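Local coordinates for family 88 glycosyl hydrolase (Bacteroides thetaiotaomicron, PDB 5NOA), which probably hydrolyses glycosidic bonds of unsaturated uronyl residues in polysaccharide fragments, at residues H51-H62 with Y80-K91. Residues are numbered along the deposited sequence; the frame is centred on the assembly and turned at random.
Sequences HGRSFWDNAAYH and YSKGWAEHNEWK
His62 comes level with Ser81, and Ser54 with Asn88, as the 56-62 turns of helix 56-72 and the 80-87 part of helix 75-87 run nearly antiparallel, the axes of these pieces 11.2 Å apart at closest approach and their directions 151° apart. This is a helical hairpin in what is probably the (α/α)6 barrel of family 88, and it illustrates how aromatic rings can fill a wide helix-helix gap. With CG anti to the backbone N (chi1 174°), Trp84 places its indole against the His62 ring, which forms an offset stack on the five-membered ring, centroids 3.9 Å apart. Ser81 OG and His62 ND1 share a 2.8 Å hydrogen bond at the imidazole edge, which with the stack helps to set the ring's rotation; Asn65 also bonds this hydroxyl. The six-membered end of the indole reaches Ala59. His51, in the loop before helix 56-72, joins the aromatic cluster of Tyr61, His62, Tyr80 and Trp84: it lays a face over Trp84 CB and turns its edge to the Tyr80 face, its CE1 3.6 Å from Tyr80 CE1. Trp84 NE1 (3.1 Å) and Asn58 ND2 (2.9 Å) grip Arg53 O from opposite faces of its carbonyl plane. Replacing Trp84 by alanine would probably strip His62 of its stacking partner and Arg53 O of one of these donors, and open a gap beside Ala59. Asn88 ND2 donates to Gly52 O (2.9 Å).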
loop_
_atom_site.group_PDB
_atom_site.type_symbol
_atom_site.label_atom_id
_atom_site.label_comp_id
_atom_site.label_asym_id
_atom_site.label_seq_id
_atom_site.Cartn_x
_atom_site.Cartn_y
_atom_site.Cartn_z
ATOM N N HIS A 51 8.265 9.973 -17.239
ATOM C CA HIS A 51 7.219 9.965 -16.244
ATOM C C HIS A 51 5.845 10.026 -16.867
ATOM O O HIS A 51 5.599 10.701 -17.862
ATOM C CB HIS A 51 7.394 11.145 -15.323
ATOM C CG HIS A 51 8.666 11.085 -14.560
ATOM N ND1 HIS A 51 8.939 10.065 -13.678
ATOM C CD2 HIS A 51 9.765 11.879 -14.583
ATOM C CE1 HIS A 51 10.155 10.226 -13.196
ATOM N NE2 HIS A 51 10.671 11.324 -13.719
ATOM N N GLY A 52 4.910 9.366 -16.188
ATOM C CA GLY A 52 3.506 9.382 -16.541
ATOM C C GLY A 52 2.666 10.037 -15.485
ATOM O O GLY A 52 3.162 10.745 -14.627
ATOM N N ARG A 53 1.370 9.766 -15.554
ATOM C CA ARG A 53 0.402 10.508 -14.778
ATOM C C ARG A 53 0.480 10.183 -13.283
ATOM O O ARG A 53 1.150 9.229 -12.837
ATOM C CB ARG A 53 -1.000 10.304 -15.346
ATOM C CG ARG A 53 -1.508 8.881 -15.276
ATOM C CD ARG A 53 -2.915 8.791 -15.848
ATOM N NE ARG A 53 -3.358 7.420 -15.821
ATOM C CZ ARG A 53 -4.502 6.999 -16.353
ATOM N NH1 ARG A 53 -5.331 7.855 -16.941
ATOM N NH2 ARG A 53 -4.774 5.728 -16.294
ATOM N N SER A 54 -0.305 10.972 -12.554
ATOM C CA SER A 54 -0.300 10.945 -11.084
ATOM C C SER A 54 -1.180 9.853 -10.479
ATOM O O SER A 54 -1.191 9.706 -9.261
ATOM C CB SER A 54 -0.788 12.320 -10.565
ATOM O OG SER A 54 -2.215 12.416 -10.744
ATOM N N PHE A 55 -1.893 9.102 -11.309
ATOM C CA PHE A 55 -2.862 8.087 -10.897
ATOM C C PHE A 55 -2.213 6.966 -10.084
ATOM O O PHE A 55 -0.972 6.808 -10.065
ATOM C CB PHE A 55 -3.543 7.552 -12.170
ATOM C CG PHE A 55 -4.859 6.830 -11.993
ATOM C CD1 PHE A 55 -5.932 7.399 -11.325
ATOM C CD2 PHE A 55 -5.060 5.611 -12.634
ATOM C CE1 PHE A 55 -7.159 6.746 -11.252
ATOM C CE2 PHE A 55 -6.264 4.957 -12.554
ATOM C CZ PHE A 55 -7.305 5.522 -11.855
ATOM N N TRP A 56 -3.059 6.168 -9.438
ATOM C CA TRP A 56 -2.628 5.311 -8.328
ATOM C C TRP A 56 -1.506 4.363 -8.643
ATOM O O TRP A 56 -0.719 4.066 -7.755
ATOM C CB TRP A 56 -3.798 4.519 -7.753
ATOM C CG TRP A 56 -4.274 3.423 -8.648
ATOM C CD1 TRP A 56 -5.206 3.524 -9.642
ATOM C CD2 TRP A 56 -3.817 2.059 -8.659
ATOM N NE1 TRP A 56 -5.352 2.311 -10.275
ATOM C CE2 TRP A 56 -4.512 1.400 -9.674
ATOM C CE3 TRP A 56 -2.868 1.344 -7.901
ATOM C CZ2 TRP A 56 -4.298 0.062 -9.972
ATOM C CZ3 TRP A 56 -2.655 0.008 -8.211
ATOM C CH2 TRP A 56 -3.361 -0.608 -9.253
ATOM N N ASP A 57 -1.501 3.787 -9.835
ATOM C CA ASP A 57 -0.516 2.731 -10.091
ATOM C C ASP A 57 0.900 3.335 -10.124
ATOM O O ASP A 57 1.827 2.784 -9.528
ATOM C CB ASP A 57 -0.893 1.942 -11.337
ATOM C CG ASP A 57 -1.036 2.794 -12.627
ATOM O OD1 ASP A 57 -1.530 3.967 -12.599
ATOM O OD2 ASP A 57 -0.672 2.267 -13.697
ATOM N N ASN A 58 1.049 4.471 -10.794
ATOM C CA ASN A 58 2.334 5.171 -10.778
ATOM C C ASN A 58 2.614 5.702 -9.394
ATOM O O ASN A 58 3.747 5.610 -8.884
ATOM C CB ASN A 58 2.342 6.312 -11.785
ATOM C CG ASN A 58 2.328 5.843 -13.203
ATOM O OD1 ASN A 58 2.772 4.741 -13.515
ATOM N ND2 ASN A 58 1.823 6.691 -14.076
ATOM N N ALA A 59 1.596 6.241 -8.741
ATOM C CA ALA A 59 1.776 6.811 -7.413
ATOM C C ALA A 59 2.197 5.771 -6.380
ATOM O O ALA A 59 2.954 6.071 -5.454
ATOM C CB ALA A 59 0.532 7.542 -6.977
ATOM N N ALA A 60 1.701 4.545 -6.526
ATOM C CA ALA A 60 2.060 3.473 -5.618
ATOM C C ALA A 60 3.527 3.128 -5.758
ATOM O O ALA A 60 4.218 2.909 -4.764
ATOM C CB ALA A 60 1.156 2.255 -5.825
ATOM N N TYR A 61 4.031 3.051 -6.990
ATOM C CA TYR A 61 5.460 2.893 -7.214
ATOM C C TYR A 61 6.222 3.965 -6.438
ATOM O O TYR A 61 7.201 3.660 -5.748
ATOM C CB TYR A 61 5.839 2.934 -8.718
ATOM C CG TYR A 61 7.318 3.125 -8.848
ATOM C CD1 TYR A 61 8.213 2.091 -8.597
ATOM C CD2 TYR A 61 7.855 4.390 -9.044
ATOM C CE1 TYR A 61 9.588 2.306 -8.563
ATOM C CE2 TYR A 61 9.212 4.598 -9.026
ATOM C CZ TYR A 61 10.076 3.570 -8.770
ATOM O OH TYR A 61 11.438 3.832 -8.718
ATOM N N HIS A 62 5.795 5.221 -6.552
ATOM C CA HIS A 62 6.529 6.304 -5.917
ATOM C C HIS A 62 6.563 6.191 -4.406
ATOM O O HIS A 62 7.554 6.588 -3.792
ATOM C CB HIS A 62 6.050 7.672 -6.418
ATOM C CG HIS A 62 6.605 7.985 -7.765
ATOM N ND1 HIS A 62 7.894 8.464 -7.926
ATOM C CD2 HIS A 62 6.103 7.745 -9.007
ATOM C CE1 HIS A 62 8.144 8.508 -9.223
ATOM N NE2 HIS A 62 7.085 8.090 -9.902
ATOM N N TYR A 80 14.131 11.092 -9.198
ATOM C CA TYR A 80 13.111 10.425 -9.982
ATOM C C TYR A 80 11.709 10.781 -9.509
ATOM O O TYR A 80 10.842 11.083 -10.315
ATOM C CB TYR A 80 13.348 8.914 -9.920
ATOM C CG TYR A 80 12.584 8.128 -10.957
ATOM C CD1 TYR A 80 13.032 8.023 -12.251
ATOM C CD2 TYR A 80 11.419 7.437 -10.619
ATOM C CE1 TYR A 80 12.352 7.315 -13.204
ATOM C CE2 TYR A 80 10.744 6.706 -11.559
ATOM C CZ TYR A 80 11.222 6.635 -12.838
ATOM O OH TYR A 80 10.531 5.875 -13.768
ATOM N N SER A 81 11.500 10.758 -8.181
ATOM C CA SER A 81 10.193 11.189 -7.661
ATOM C C SER A 81 9.927 12.697 -7.860
ATOM O O SER A 81 8.794 13.095 -8.156
ATOM C CB SER A 81 9.986 10.778 -6.215
ATOM O OG SER A 81 9.737 9.403 -6.103
ATOM N N LYS A 82 10.956 13.536 -7.696
ATOM C CA LYS A 82 10.792 14.964 -7.959
ATOM C C LYS A 82 10.398 15.185 -9.420
ATOM O O LYS A 82 9.519 16.005 -9.704
ATOM C CB LYS A 82 12.080 15.734 -7.709
ATOM C CG LYS A 82 12.381 15.969 -6.265
ATOM C CD LYS A 82 13.670 16.747 -6.172
ATOM C CE LYS A 82 14.013 17.066 -4.752
ATOM N NZ LYS A 82 15.405 17.603 -4.713
ATOM N N GLY A 83 11.010 14.437 -10.337
ATOM C CA GLY A 83 10.675 14.598 -11.747
ATOM C C GLY A 83 9.232 14.241 -12.043
ATOM O O GLY A 83 8.545 14.920 -12.814
ATOM N N TRP A 84 8.750 13.191 -11.388
ATOM C CA TRP A 84 7.353 12.789 -11.556
ATOM C C TRP A 84 6.400 13.805 -10.983
ATOM O O TRP A 84 5.396 14.128 -11.599
ATOM C CB TRP A 84 7.157 11.411 -10.951
ATOM C CG TRP A 84 5.767 10.888 -10.909
ATOM C CD1 TRP A 84 5.072 10.306 -11.923
ATOM C CD2 TRP A 84 4.928 10.799 -9.772
ATOM N NE1 TRP A 84 3.860 9.839 -11.484
ATOM C CE2 TRP A 84 3.751 10.121 -10.157
ATOM C CE3 TRP A 84 5.073 11.168 -8.440
ATOM C CZ2 TRP A 84 2.725 9.846 -9.265
ATOM C CZ3 TRP A 84 4.040 10.923 -7.565
ATOM C CH2 TRP A 84 2.905 10.243 -7.969
ATOM N N ALA A 85 6.740 14.337 -9.821
ATOM C CA ALA A 85 5.886 15.350 -9.182
ATOM C C ALA A 85 5.797 16.602 -10.037
ATOM O O ALA A 85 4.712 17.151 -10.220
ATOM C CB ALA A 85 6.387 15.676 -7.769
ATOM N N GLU A 86 6.940 17.026 -10.579
ATOM C CA GLU A 86 6.993 18.197 -11.451
ATOM C C GLU A 86 6.191 17.949 -12.735
ATOM O O GLU A 86 5.419 18.821 -13.175
ATOM C CB GLU A 86 8.433 18.556 -11.810
ATOM C CG GLU A 86 9.243 19.104 -10.622
ATOM C CD GLU A 86 8.928 20.541 -10.168
ATOM O OE1 GLU A 86 8.008 21.208 -10.699
ATOM O OE2 GLU A 86 9.633 21.010 -9.244
ATOM N N HIS A 87 6.324 16.755 -13.309
ATOM C CA HIS A 87 5.615 16.400 -14.525
ATOM C C HIS A 87 4.093 16.530 -14.299
ATOM O O HIS A 87 3.355 17.010 -15.163
ATOM C CB HIS A 87 5.929 14.973 -14.922
ATOM C CG HIS A 87 5.149 14.474 -16.085
ATOM N ND1 HIS A 87 5.427 14.851 -17.380
ATOM C CD2 HIS A 87 4.120 13.607 -16.159
ATOM C CE1 HIS A 87 4.587 14.234 -18.200
ATOM N NE2 HIS A 87 3.776 13.482 -17.477
ATOM N N ASN A 88 3.633 16.154 -13.107
ATOM C CA ASN A 88 2.227 16.165 -12.723
ATOM C C ASN A 88 1.786 17.458 -12.038
ATOM O O ASN A 88 0.668 17.538 -11.558
ATOM C CB ASN A 88 1.923 14.918 -11.903
ATOM C CG ASN A 88 1.923 13.681 -12.769
ATOM O OD1 ASN A 88 1.098 13.564 -13.663
ATOM N ND2 ASN A 88 2.872 12.779 -12.549
ATOM N N GLU A 89 2.671 18.461 -12.038
ATOM C CA GLU A 89 2.413 19.784 -11.521
ATOM C C GLU A 89 1.989 19.768 -10.040
ATOM O O GLU A 89 1.244 20.617 -9.600
ATOM C CB GLU A 89 1.349 20.523 -12.365
ATOM C CG GLU A 89 1.608 20.594 -13.859
ATOM C CD GLU A 89 0.521 21.365 -14.619
ATOM O OE1 GLU A 89 0.045 20.861 -15.648
ATOM O OE2 GLU A 89 0.143 22.491 -14.205
ATOM N N TRP A 90 2.463 18.766 -9.299
ATOM C CA TRP A 90 2.130 18.698 -7.883
ATOM C C TRP A 90 0.609 18.575 -7.648
ATOM O O TRP A 90 0.088 19.051 -6.645
ATOM C CB TRP A 90 2.764 19.853 -7.063
ATOM C CG TRP A 90 4.239 19.919 -7.303
ATOM C CD1 TRP A 90 4.885 20.601 -8.292
ATOM C CD2 TRP A 90 5.254 19.256 -6.557
ATOM N NE1 TRP A 90 6.231 20.394 -8.211
ATOM C CE2 TRP A 90 6.496 19.588 -7.134
ATOM C CE3 TRP A 90 5.242 18.430 -5.422
ATOM C CZ2 TRP A 90 7.716 19.111 -6.628
ATOM C CZ3 TRP A 90 6.448 17.981 -4.932
ATOM C CH2 TRP A 90 7.662 18.311 -5.528
ATOM N N LYS A 91 -0.076 17.934 -8.604
ATOM C CA LYS A 91 -1.523 17.716 -8.551
ATOM C C LYS A 91 -1.839 16.262 -8.814
ATOM O O LYS A 91 -1.014 15.525 -9.390
ATOM C CB LYS A 91 -2.247 18.578 -9.602
ATOM C CG LYS A 91 -2.134 20.069 -9.403
ATOM C CD LYS A 91 -2.824 20.840 -10.519
ATOM C CE LYS A 91 -2.698 22.315 -10.263
ATOM N NZ LYS A 91 -3.417 23.052 -11.313
#